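Local structure of glycerate dehydrogenase (Bacillus sp. 5mfcol3.1, 6P2I) at residues I6-Y11 / Y30-E35; A48-T53 / D77-N82; Y68-T73 / S92-Y97. The protein reduces acyclic imino acids, made in situ by a partner oxidase, to amino acids, probably with NADPH as hydride donor. All coordinates share one frame; numbering follows the deposited sequence.

In the fold
All three contacts lie toward one end of a five-stranded parallel sheet, where the loops leaving its strands gather around bound D-arginine. Contact 1 joins the loops after strands 2-5 and 25-28, contact 2 the end of strand 47-50 and the approach to helix 81-86, contact 3 strand 68-71 and the end of edge strand 90-92 with the loop after it. The centres of contacts 1 and 2 are about 12 Å apart, and those of contacts 2 and 3 about 9 Å. Thr10 OG1 lies 2.6 Å from Glu51 OE1, and Tyr78 OH lies 2.8 Å from Thr73 OG1; both are probable hydrogen bonds that tie one contact to the next. Contacts 2 and 3 both touch the ligand.

Contact 1. Residues I6-Y11 / Y30-E35; sequences IDKPTY and YDFPNE
Lys8 and Tyr30 bring their CA atoms to 4.1 Å where the loops leading from neighbouring parallel strands 2-5 and 25-28 to helices 14-23 and 35-43 pass each other, residues 6 to 9 and 30 to 33 running in directions 136° apart. Lys8 N donates to Asp31 O at 2.9 Å, a weak bond because the angle at the hydrogen is 125°. The same carbonyl oxygen, Asp31 O, also receives a CA-H...O contact from Asp7 CA at 3.3 Å.

The aliphatic chain of Lys8 does much of the side-chain work. With CG anti to the backbone N (chi1 -175°), it runs along the backbone of Tyr30, then bends at chi3, which sets CE 3.8 Å from Phe32 CZ in an oblique approach to that ring. On the other flank Pro9 CD meets Tyr30 CD2 at 3.9 Å, the two side chains crossing at about a right angle. Pro33 puts its CD 3.6 Å from Asp7 CB.

The carboxylates look to other partners. Asp7 OD1 takes the amide of Glu51, while OD2 takes the Trp52 amide and the Thr53 hydroxyl; Asp31 OD1 forms a salt bridge with Arg41, whose NH1 also reaches Ile6 O. Between the loops, then, the chemistry is mainly apolar packing around one weak backbone bond, and their polar fastening comes from Arg41 and from the chain just after strand 47-50.

Contact 2. Residues A48-T53 / D77-N82; sequences AIVEWT and DYIDVN. With DAR (D-arginine), chain D.
Val50, near the end of its strand, meets the second segment with both methyls: CG1 reaches tip to tip toward Ile79 CD1 at 4.1 Å, and CG2 comes up to the edge of the Tyr78 ring, 4.2 Å from CE2. At Glu51 the side chain sets off away from residues 77-82, and its carboxylate ends in the D-arginine pocket. Its CG is anti to the backbone N (chi1 177°) and the chain beyond is extended, which carries OE1 to the ligand's guanidinium. The bond from the ligand's NH2 to Glu51 OE1 is 2.9 Å and nearly straight, 169° at the hydrogen. OE1 is also bonded to the Thr10 hydroxyl and OE2 to that of Tyr5, so two second-shell hydroxyls help fix the carboxylate.

The indole of Trp52 carries Glu51 CG 3.4 Å above one face, offset toward the rim, while its NE1 is hydrogen-bonded to Lys8 O. At Thr53 the backbone makes the contact: Thr53 O lies in the plane of the Tyr78 ring, at its edge, 3.4 Å from CD2. Ile79 CG1 sits 3.6 Å above one face of that ring, toward its rim.

The contact packs the loop before helix 81-86 against the end of strand 47-50, which lies between strands 2-5 and 68-71. Ile79 also packs on Leu69, Thr53 touches Ala38 of helix 35-43, and Asp80 caps the start of helix 81-86.

Contact 3. Residues Y68-T73 / S92-Y97; sequences YLITIT and SNCPQY. With DAR (D-arginine), chain D.
Thr73 O is gripped from opposite faces of its carbonyl plane, by Cys94 N across the contact and by Thr71 OG1 from its own segment. The Cys94 N-H points straight at Thr73 O (3.3 Å, 172°), but the nitrogen stands 47° out of the carbonyl plane. A chi1 of 64° sets Thr71 OG1 between its backbone N and carbonyl carbon, from where it donates to Thr73 O over 2.9 Å. Both bonds hold the chain where strand 68-71 ends and residues 72-73 go on to the D-arginine.

Before it the pairing is regular parallel sheet: Ser92 N donates to Leu69 O at 3.0 Å, and Thr71 N to Ser92 O at 2.9 Å. Beside this bridge the Tyr68 hydroxyl meets Ser92 OG at 2.6 Å, with OG in the plane of the phenol ring at its edge. Ile70 CG1 lies over one face of the ring, which also stacks with Tyr297. With a leucine in place of this tyrosine, Ser92 OG would probably keep Val303 O but lose its phenol partner, and Tyr297 the ring it stacks on.

Further along, Thr73 CG2 comes within 3.5 Å of the ligand's CG, and Ile72 CG2 packs against its NH2 at 3.6 Å. Tyr97 OH also lies beside the ligand, with NH1 donating to it, though that hydroxyl is modelled too close to the carboxylate for its place to be certain.

Within the chain, strand 90-92 is the sheet's edge on one side, strand 47-50 flanks 68-71 on the other, and helix 280-298 packs on Tyr68, Ile70 and Cys94.

Contact 1. Residues I6-Y11 / Y30-E35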
loop_
_atom_site.group_PDB
_atom_site.type_symbol
_atom_site.label_atom_id
_atom_site.label_comp_id
_atom_site.label_asym_id
_atom_site.label_seq_id
_atom_site.Cartn_x
_atom_site.Cartn_y
_atom_site.Cartn_z
ATOM N N ILE A 6 -11.398 8.434 -32.233
ATOM C CA ILE A 6 -10.405 8.776 -33.252
ATOM C C ILE A 6 -9.037 8.153 -33.036
ATOM O O ILE A 6 -8.190 8.247 -33.930
ATOM C CB ILE A 6 -10.222 10.301 -33.382
ATOM C CG1 ILE A 6 -9.517 10.878 -32.151
ATOM C CG2 ILE A 6 -11.563 10.977 -33.679
ATOM C CD1 ILE A 6 -9.049 12.330 -32.356
ATOM N N ASP A 7 -8.778 7.523 -31.887
ATOM C CA ASP A 7 -7.475 6.914 -31.656
ATOM C C ASP A 7 -7.657 5.678 -30.779
ATOM O O ASP A 7 -8.755 5.386 -30.309
ATOM C CB ASP A 7 -6.457 7.916 -31.063
ATOM C CG ASP A 7 -6.997 8.696 -29.854
ATOM O OD1 ASP A 7 -8.004 8.281 -29.256
ATOM O OD2 ASP A 7 -6.404 9.752 -29.521
ATOM N N LYS A 8 -6.567 4.925 -30.598
ATOM C CA LYS A 8 -6.626 3.544 -30.113
ATOM C C LYS A 8 -7.186 3.436 -28.700
ATOM O O LYS A 8 -6.550 3.894 -27.741
ATOM C CB LYS A 8 -5.229 2.916 -30.161
ATOM C CG LYS A 8 -5.179 1.444 -29.806
ATOM C CD LYS A 8 -3.827 0.849 -30.176
ATOM C CE LYS A 8 -2.747 1.244 -29.179
ATOM N NZ LYS A 8 -2.545 0.229 -28.100
ATOM N N PRO A 9 -8.358 2.833 -28.518
ATOM C CA PRO A 9 -8.914 2.738 -27.165
ATOM C C PRO A 9 -8.134 1.741 -26.327
ATOM O O PRO A 9 -7.766 0.660 -26.796
ATOM C CB PRO A 9 -10.357 2.261 -27.383
ATOM C CG PRO A 9 -10.614 2.413 -28.876
ATOM C CD PRO A 9 -9.276 2.306 -29.544
ATOM N N THR A 10 -7.889 2.114 -25.074
ATOM C CA THR A 10 -7.392 1.126 -24.126
ATOM C C THR A 10 -8.425 0.037 -23.908
ATOM O O THR A 10 -8.095 -1.159 -23.888
ATOM C CB THR A 10 -7.052 1.790 -22.804
ATOM O OG1 THR A 10 -5.890 2.605 -22.977
ATOM C CG2 THR A 10 -6.792 0.712 -21.735
ATOM N N TYR A 11 -9.690 0.434 -23.790
ATOM C CA TYR A 11 -10.770 -0.483 -23.447
ATOM C C TYR A 11 -12.022 -0.052 -24.192
ATOM O O TYR A 11 -12.447 1.101 -24.078
ATOM C CB TYR A 11 -10.995 -0.488 -21.927
ATOM C CG TYR A 11 -12.028 -1.476 -21.445
ATOM C CD1 TYR A 11 -11.866 -2.840 -21.657
ATOM C CD2 TYR A 11 -13.162 -1.045 -20.764
ATOM C CE1 TYR A 11 -12.814 -3.754 -21.217
ATOM C CE2 TYR A 11 -14.113 -1.948 -20.313
ATOM C CZ TYR A 11 -13.933 -3.296 -20.540
ATOM O OH TYR A 11 -14.868 -4.199 -20.090
ATOM N N TYR A 30 -7.976 2.035 -34.467
ATOM C CA TYR A 30 -7.070 1.382 -33.521
ATOM C C TYR A 30 -5.620 1.751 -33.811
ATOM O O TYR A 30 -4.757 0.899 -33.990
ATOM C CB TYR A 30 -7.283 -0.125 -33.555
ATOM C CG TYR A 30 -8.667 -0.530 -33.097
ATOM C CD1 TYR A 30 -9.736 -0.593 -33.994
ATOM C CD2 TYR A 30 -8.908 -0.828 -31.766
ATOM C CE1 TYR A 30 -11.004 -0.962 -33.563
ATOM C CE2 TYR A 30 -10.163 -1.187 -31.332
ATOM C CZ TYR A 30 -11.201 -1.261 -32.226
ATOM O OH TYR A 30 -12.451 -1.628 -31.771
ATOM N N ASP A 31 -5.348 3.050 -33.870
ATOM C CA ASP A 31 -4.013 3.545 -34.159
ATOM C C ASP A 31 -3.843 4.888 -33.468
ATOM O O ASP A 31 -4.751 5.382 -32.794
ATOM C CB ASP A 31 -3.769 3.648 -35.669
ATOM C CG ASP A 31 -4.736 4.608 -36.369
ATOM O OD1 ASP A 31 -5.390 5.429 -35.691
ATOM O OD2 ASP A 31 -4.837 4.542 -37.612
ATOM N N PHE A 32 -2.665 5.470 -33.631
ATOM C CA PHE A 32 -2.426 6.846 -33.224
ATOM C C PHE A 32 -2.370 7.678 -34.491
ATOM O O PHE A 32 -1.452 7.486 -35.306
ATOM C CB PHE A 32 -1.122 6.978 -32.437
ATOM C CG PHE A 32 -1.086 6.139 -31.192
ATOM C CD1 PHE A 32 -1.895 6.442 -30.111
ATOM C CD2 PHE A 32 -0.239 5.046 -31.109
ATOM C CE1 PHE A 32 -1.868 5.664 -28.969
ATOM C CE2 PHE A 32 -0.210 4.259 -29.969
ATOM C CZ PHE A 32 -1.020 4.573 -28.900
ATOM N N PRO A 33 -3.340 8.556 -34.738
ATOM C CA PRO A 33 -3.341 9.301 -36.003
ATOM C C PRO A 33 -2.214 10.319 -36.045
ATOM O O PRO A 33 -1.858 10.921 -35.031
ATOM C CB PRO A 33 -4.712 9.990 -36.013
ATOM C CG PRO A 33 -5.074 10.105 -34.555
ATOM C CD PRO A 33 -4.513 8.871 -33.905
ATOM N N ASN A 34 -1.650 10.503 -37.235
ATOM C CA ASN A 34 -0.836 11.686 -37.468
ATOM C C ASN A 34 -1.753 12.913 -37.474
ATOM O O ASN A 34 -2.980 12.795 -37.462
ATOM C CB ASN A 34 -0.016 11.539 -38.760
ATOM C CG ASN A 34 -0.873 11.435 -40.028
ATOM O OD1 ASN A 34 -1.833 12.178 -40.210
ATOM N ND2 ASN A 34 -0.497 10.524 -40.928
ATOM N N GLU A 35 -1.157 14.109 -37.460
ATOM C CA GLU A 35 -1.969 15.315 -37.297
ATOM C C GLU A 35 -3.011 15.458 -38.408
ATOM O O GLU A 35 -4.145 15.880 -38.155
ATOM C CB GLU A 35 -1.084 16.557 -37.240
ATOM C CG GLU A 35 -1.891 17.832 -37.073
ATOM C CD GLU A 35 -1.027 19.059 -36.903
ATOM O OE1 GLU A 35 -0.163 19.058 -36.002
ATOM O OE2 GLU A 35 -1.215 20.023 -37.673
#

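Contact 2. Residues A48-T53 / D77-N82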
loop_
_atom_site.group_PDB
_atom_site.type_symbol
_atom_site.label_atom_id
_atom_site.label_comp_id
_atom_site.label_asym_id
_atom_site.label_seq_id
_atom_site.Cartn_x
_atom_site.Cartn_y
_atom_site.Cartn_z
ATOM N N ALA A 48 -16.992 13.238 -31.557
ATOM C CA ALA A 48 -15.687 12.592 -31.539
ATOM C C ALA A 48 -15.348 12.183 -30.115
ATOM O O ALA A 48 -15.743 12.854 -29.162
ATOM C CB ALA A 48 -14.583 13.506 -32.074
ATOM N N ILE A 49 -14.608 11.081 -29.995
ATOM C CA ILE A 49 -14.072 10.590 -28.723
ATOM C C ILE A 49 -12.561 10.502 -28.875
ATOM O O ILE A 49 -12.066 10.004 -29.891
ATOM C CB ILE A 49 -14.645 9.217 -28.347
ATOM C CG1 ILE A 49 -16.175 9.236 -28.379
ATOM C CG2 ILE A 49 -14.116 8.787 -26.946
ATOM C CD1 ILE A 49 -16.791 7.872 -28.600
ATOM N N VAL A 50 -11.824 10.974 -27.875
ATOM C CA VAL A 50 -10.374 11.037 -27.985
ATOM C C VAL A 50 -9.746 10.510 -26.700
ATOM O O VAL A 50 -10.277 10.723 -25.602
ATOM C CB VAL A 50 -9.903 12.473 -28.300
ATOM C CG1 VAL A 50 -10.283 13.435 -27.167
ATOM C CG2 VAL A 50 -8.409 12.504 -28.572
ATOM N N GLU A 51 -8.628 9.797 -26.842
ATOM C CA GLU A 51 -7.896 9.264 -25.689
ATOM C C GLU A 51 -6.454 9.735 -25.611
ATOM O O GLU A 51 -5.931 9.947 -24.504
ATOM C CB GLU A 51 -7.916 7.728 -25.702
ATOM C CG GLU A 51 -7.103 7.128 -24.542
ATOM C CD GLU A 51 -7.357 5.661 -24.286
ATOM O OE1 GLU A 51 -6.611 5.078 -23.465
ATOM O OE2 GLU A 51 -8.287 5.087 -24.879
ATOM N N TRP A 52 -5.790 9.916 -26.758
ATOM C CA TRP A 52 -4.348 10.130 -26.797
ATOM C C TRP A 52 -3.921 11.379 -27.541
ATOM O O TRP A 52 -2.804 11.855 -27.317
ATOM C CB TRP A 52 -3.644 8.950 -27.484
ATOM C CG TRP A 52 -3.943 7.615 -26.899
ATOM C CD1 TRP A 52 -4.884 6.713 -27.323
ATOM C CD2 TRP A 52 -3.292 7.020 -25.774
ATOM N NE1 TRP A 52 -4.843 5.587 -26.530
ATOM C CE2 TRP A 52 -3.878 5.758 -25.569
ATOM C CE3 TRP A 52 -2.267 7.442 -24.916
ATOM C CZ2 TRP A 52 -3.476 4.904 -24.535
ATOM C CZ3 TRP A 52 -1.863 6.595 -23.895
ATOM C CH2 TRP A 52 -2.464 5.337 -23.717
ATOM N N THR A 53 -4.740 11.899 -28.440
ATOM C CA THR A 53 -4.259 12.816 -29.456
ATOM C C THR A 53 -4.421 14.256 -29.007
ATOM O O THR A 53 -5.522 14.680 -28.646
ATOM C CB THR A 53 -5.011 12.570 -30.764
ATOM O OG1 THR A 53 -4.793 11.213 -31.153
ATOM C CG2 THR A 53 -4.538 13.513 -31.866
ATOM N N ASP A 77 -6.044 18.212 -20.528
ATOM C CA ASP A 77 -4.961 19.171 -20.677
ATOM C C ASP A 77 -4.301 19.092 -22.042
ATOM O O ASP A 77 -3.530 19.990 -22.391
ATOM C CB ASP A 77 -3.909 18.962 -19.577
ATOM C CG ASP A 77 -3.349 17.549 -19.549
ATOM O OD1 ASP A 77 -3.776 16.705 -20.359
ATOM O OD2 ASP A 77 -2.474 17.275 -18.703
ATOM N N TYR A 78 -4.584 18.045 -22.813
ATOM C CA TYR A 78 -4.039 17.882 -24.153
ATOM C C TYR A 78 -4.990 18.414 -25.219
ATOM O O TYR A 78 -4.705 18.296 -26.419
ATOM C CB TYR A 78 -3.698 16.405 -24.389
ATOM C CG TYR A 78 -4.851 15.442 -24.169
ATOM C CD1 TYR A 78 -5.216 15.018 -22.891
ATOM C CD2 TYR A 78 -5.573 14.955 -25.246
ATOM C CE1 TYR A 78 -6.270 14.143 -22.703
ATOM C CE2 TYR A 78 -6.610 14.078 -25.079
ATOM C CZ TYR A 78 -6.969 13.681 -23.802
ATOM O OH TYR A 78 -8.010 12.805 -23.634
ATOM N N ILE A 79 -6.096 19.024 -24.796
ATOM C CA ILE A 79 -7.134 19.566 -25.666
ATOM C C ILE A 79 -7.227 21.065 -25.422
ATOM O O ILE A 79 -7.342 21.497 -24.272
ATOM C CB ILE A 79 -8.489 18.896 -25.372
ATOM C CG1 ILE A 79 -8.372 17.378 -25.482
ATOM C CG2 ILE A 79 -9.529 19.385 -26.308
ATOM C CD1 ILE A 79 -8.075 16.924 -26.873
ATOM N N ASP A 80 -7.209 21.860 -26.494
ATOM C CA ASP A 80 -7.381 23.310 -26.352
ATOM C C ASP A 80 -8.871 23.604 -26.210
ATOM O O ASP A 80 -9.567 23.900 -27.183
ATOM C CB ASP A 80 -6.779 24.060 -27.534
ATOM C CG ASP A 80 -6.633 25.559 -27.265
ATOM O OD1 ASP A 80 -5.626 26.154 -27.709
ATOM O OD2 ASP A 80 -7.523 26.147 -26.607
ATOM N N VAL A 81 -9.364 23.542 -24.969
ATOM C CA VAL A 81 -10.798 23.669 -24.729
ATOM C C VAL A 81 -11.285 25.076 -25.053
ATOM O O VAL A 81 -12.390 25.258 -25.579
ATOM C CB VAL A 81 -11.138 23.271 -23.281
ATOM C CG1 VAL A 81 -10.973 21.779 -23.101
ATOM C CG2 VAL A 81 -10.259 24.030 -22.292
ATOM N N ASN A 82 -10.476 26.092 -24.748
ATOM C CA ASN A 82 -10.868 27.458 -25.083
ATOM C C ASN A 82 -11.027 27.633 -26.587
ATOM O O ASN A 82 -11.958 28.307 -27.042
ATOM C CB ASN A 82 -9.848 28.451 -24.531
ATOM C CG ASN A 82 -9.823 28.467 -23.019
ATOM O OD1 ASN A 82 -10.869 28.433 -22.371
ATOM N ND2 ASN A 82 -8.625 28.521 -22.447
HETATM N N DAR D . -4.760 10.687 -17.460
HETATM C CA DAR D . -5.774 9.963 -16.694
HETATM C CB DAR D . -5.803 8.472 -17.060
HETATM C CG DAR D . -6.179 8.206 -18.521
HETATM C CD DAR D . -6.604 6.758 -18.742
HETATM N NE DAR D . -7.098 6.437 -20.081
HETATM C CZ DAR D . -8.340 5.976 -20.262
HETATM N NH1 DAR D . -9.290 6.222 -19.354
HETATM N NH2 DAR D . -8.653 5.267 -21.347
HETATM C C DAR D . -7.130 10.630 -16.841
HETATM O O DAR D . -8.199 9.990 -16.781
HETATM O OXT DAR D . -7.143 11.848 -17.011
#

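Contact 3. Residues Y68-T73 / S92-Y97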
loop_
_atom_site.group_PDB
_atom_site.type_symbol
_atom_site.label_atom_id
_atom_site.label_comp_id
_atom_site.label_asym_id
_atom_site.label_seq_id
_atom_site.Cartn_x
_atom_site.Cartn_y
_atom_site.Cartn_z
ATOM N N TYR A 68 -19.217 18.011 -31.066
ATOM C CA TYR A 68 -19.115 17.521 -29.693
ATOM C C TYR A 68 -17.907 16.607 -29.578
ATOM O O TYR A 68 -17.779 15.641 -30.343
ATOM C CB TYR A 68 -20.391 16.783 -29.292
ATOM C CG TYR A 68 -20.467 16.342 -27.833
ATOM C CD1 TYR A 68 -19.934 17.118 -26.800
ATOM C CD2 TYR A 68 -21.099 15.158 -27.498
ATOM C CE1 TYR A 68 -20.031 16.687 -25.455
ATOM C CE2 TYR A 68 -21.206 14.738 -26.192
ATOM C CZ TYR A 68 -20.678 15.495 -25.179
ATOM O OH TYR A 68 -20.814 15.023 -23.886
ATOM N N LEU A 69 -17.019 16.931 -28.640
ATOM C CA LEU A 69 -15.819 16.152 -28.367
ATOM C C LEU A 69 -15.892 15.623 -26.949
ATOM O O LEU A 69 -16.156 16.388 -26.015
ATOM C CB LEU A 69 -14.561 17.002 -28.540
ATOM C CG LEU A 69 -13.229 16.328 -28.216
ATOM C CD1 LEU A 69 -12.950 15.202 -29.193
ATOM C CD2 LEU A 69 -12.096 17.343 -28.249
ATOM N N ILE A 70 -15.657 14.321 -26.796
ATOM C CA ILE A 70 -15.604 13.657 -25.497
ATOM C C ILE A 70 -14.184 13.158 -25.289
ATOM O O ILE A 70 -13.668 12.401 -26.122
ATOM C CB ILE A 70 -16.595 12.488 -25.419
ATOM C CG1 ILE A 70 -18.028 12.977 -25.650
ATOM C CG2 ILE A 70 -16.428 11.723 -24.086
ATOM C CD1 ILE A 70 -18.989 11.862 -26.003
ATOM N N THR A 71 -13.551 13.564 -24.184
ATOM C CA THR A 71 -12.319 12.905 -23.774
ATOM C C THR A 71 -12.704 11.671 -22.980
ATOM O O THR A 71 -13.591 11.740 -22.124
ATOM C CB THR A 71 -11.417 13.822 -22.935
ATOM O OG1 THR A 71 -12.063 14.175 -21.698
ATOM C CG2 THR A 71 -11.044 15.080 -23.729
ATOM N N ILE A 72 -12.097 10.528 -23.320
ATOM C CA ILE A 72 -12.315 9.320 -22.539
ATOM C C ILE A 72 -11.665 9.470 -21.180
ATOM O O ILE A 72 -12.015 8.744 -20.250
ATOM C CB ILE A 72 -11.780 8.073 -23.275
ATOM C CG1 ILE A 72 -12.476 6.800 -22.759
ATOM C CG2 ILE A 72 -10.275 7.956 -23.107
ATOM C CD1 ILE A 72 -13.960 6.753 -23.078
ATOM N N THR A 73 -10.755 10.425 -21.048
ATOM C CA THR A 73 -10.004 10.690 -19.831
ATOM C C THR A 73 -10.727 11.695 -18.944
ATOM O O THR A 73 -11.605 12.437 -19.390
ATOM C CB THR A 73 -8.629 11.242 -20.194
ATOM O OG1 THR A 73 -8.799 12.401 -21.026
ATOM C CG2 THR A 73 -7.832 10.197 -20.946
ATOM N N SER A 92 -16.919 17.418 -23.345
ATOM C CA SER A 92 -17.167 16.738 -22.080
ATOM C C SER A 92 -15.987 15.836 -21.770
ATOM O O SER A 92 -15.302 15.359 -22.677
ATOM C CB SER A 92 -18.445 15.865 -22.118
ATOM O OG SER A 92 -19.633 16.631 -22.185
ATOM N N ASN A 93 -15.768 15.566 -20.479
ATOM C CA ASN A 93 -14.833 14.522 -20.091
ATOM C C ASN A 93 -15.606 13.364 -19.466
ATOM O O ASN A 93 -16.840 13.357 -19.433
ATOM C CB ASN A 93 -13.749 15.074 -19.154
ATOM C CG ASN A 93 -14.286 15.505 -17.794
ATOM O OD1 ASN A 93 -15.492 15.676 -17.593
ATOM N ND2 ASN A 93 -13.373 15.713 -16.858
ATOM N N CYS A 94 -14.861 12.371 -18.980
ATOM C CA CYS A 94 -15.415 11.304 -18.157
ATOM C C CYS A 94 -14.871 11.548 -16.758
ATOM O O CYS A 94 -13.681 11.308 -16.500
ATOM C CB CYS A 94 -15.024 9.917 -18.680
ATOM S SG CYS A 94 -15.735 9.610 -20.342
ATOM N N PRO A 95 -15.684 12.064 -15.849
ATOM C CA PRO A 95 -15.139 12.780 -14.689
ATOM C C PRO A 95 -14.845 11.954 -13.454
ATOM O O PRO A 95 -14.103 12.442 -12.599
ATOM C CB PRO A 95 -16.243 13.788 -14.369
ATOM C CG PRO A 95 -17.499 13.107 -14.799
ATOM C CD PRO A 95 -17.129 12.309 -16.025
ATOM N N GLN A 96 -15.447 10.777 -13.289
ATOM C CA GLN A 96 -15.320 10.087 -12.001
ATOM C C GLN A 96 -14.907 8.626 -12.091
ATOM O O GLN A 96 -14.710 7.996 -11.045
ATOM C CB GLN A 96 -16.640 10.181 -11.217
ATOM C CG GLN A 96 -17.163 11.592 -11.042
ATOM C CD GLN A 96 -18.207 11.706 -9.946
ATOM O OE1 GLN A 96 -18.286 10.859 -9.049
ATOM N NE2 GLN A 96 -19.004 12.767 -10.001
ATOM N N TYR A 97 -14.749 8.073 -13.297
ATOM C CA TYR A 97 -14.574 6.633 -13.448
ATOM C C TYR A 97 -13.411 6.090 -12.626
ATOM O O TYR A 97 -13.481 4.955 -12.146
ATOM C CB TYR A 97 -14.368 6.275 -14.936
ATOM C CG TYR A 97 -13.058 6.778 -15.514
ATOM C CD1 TYR A 97 -12.922 8.096 -15.962
ATOM C CD2 TYR A 97 -11.960 5.936 -15.631
ATOM C CE1 TYR A 97 -11.712 8.554 -16.474
ATOM C CE2 TYR A 97 -10.753 6.392 -16.134
ATOM C CZ TYR A 97 -10.636 7.696 -16.551
ATOM O OH TYR A 97 -9.431 8.137 -17.057
HETATM N N DAR D . -4.760 10.687 -17.460
HETATM C CA DAR D . -5.774 9.963 -16.694
HETATM C CB DAR D . -5.803 8.472 -17.060
HETATM C CG DAR D . -6.179 8.206 -18.521
HETATM C CD DAR D . -6.604 6.758 -18.742
HETATM N NE DAR D . -7.098 6.437 -20.081
HETATM C CZ DAR D . -8.340 5.976 -20.262
HETATM N NH1 DAR D . -9.290 6.222 -19.354
HETATM N NH2 DAR D . -8.653 5.267 -21.347
HETATM C C DAR D . -7.130 10.630 -16.841
HETATM O O DAR D . -8.199 9.990 -16.781
HETATM O OXT DAR D . -7.143 11.848 -17.011
#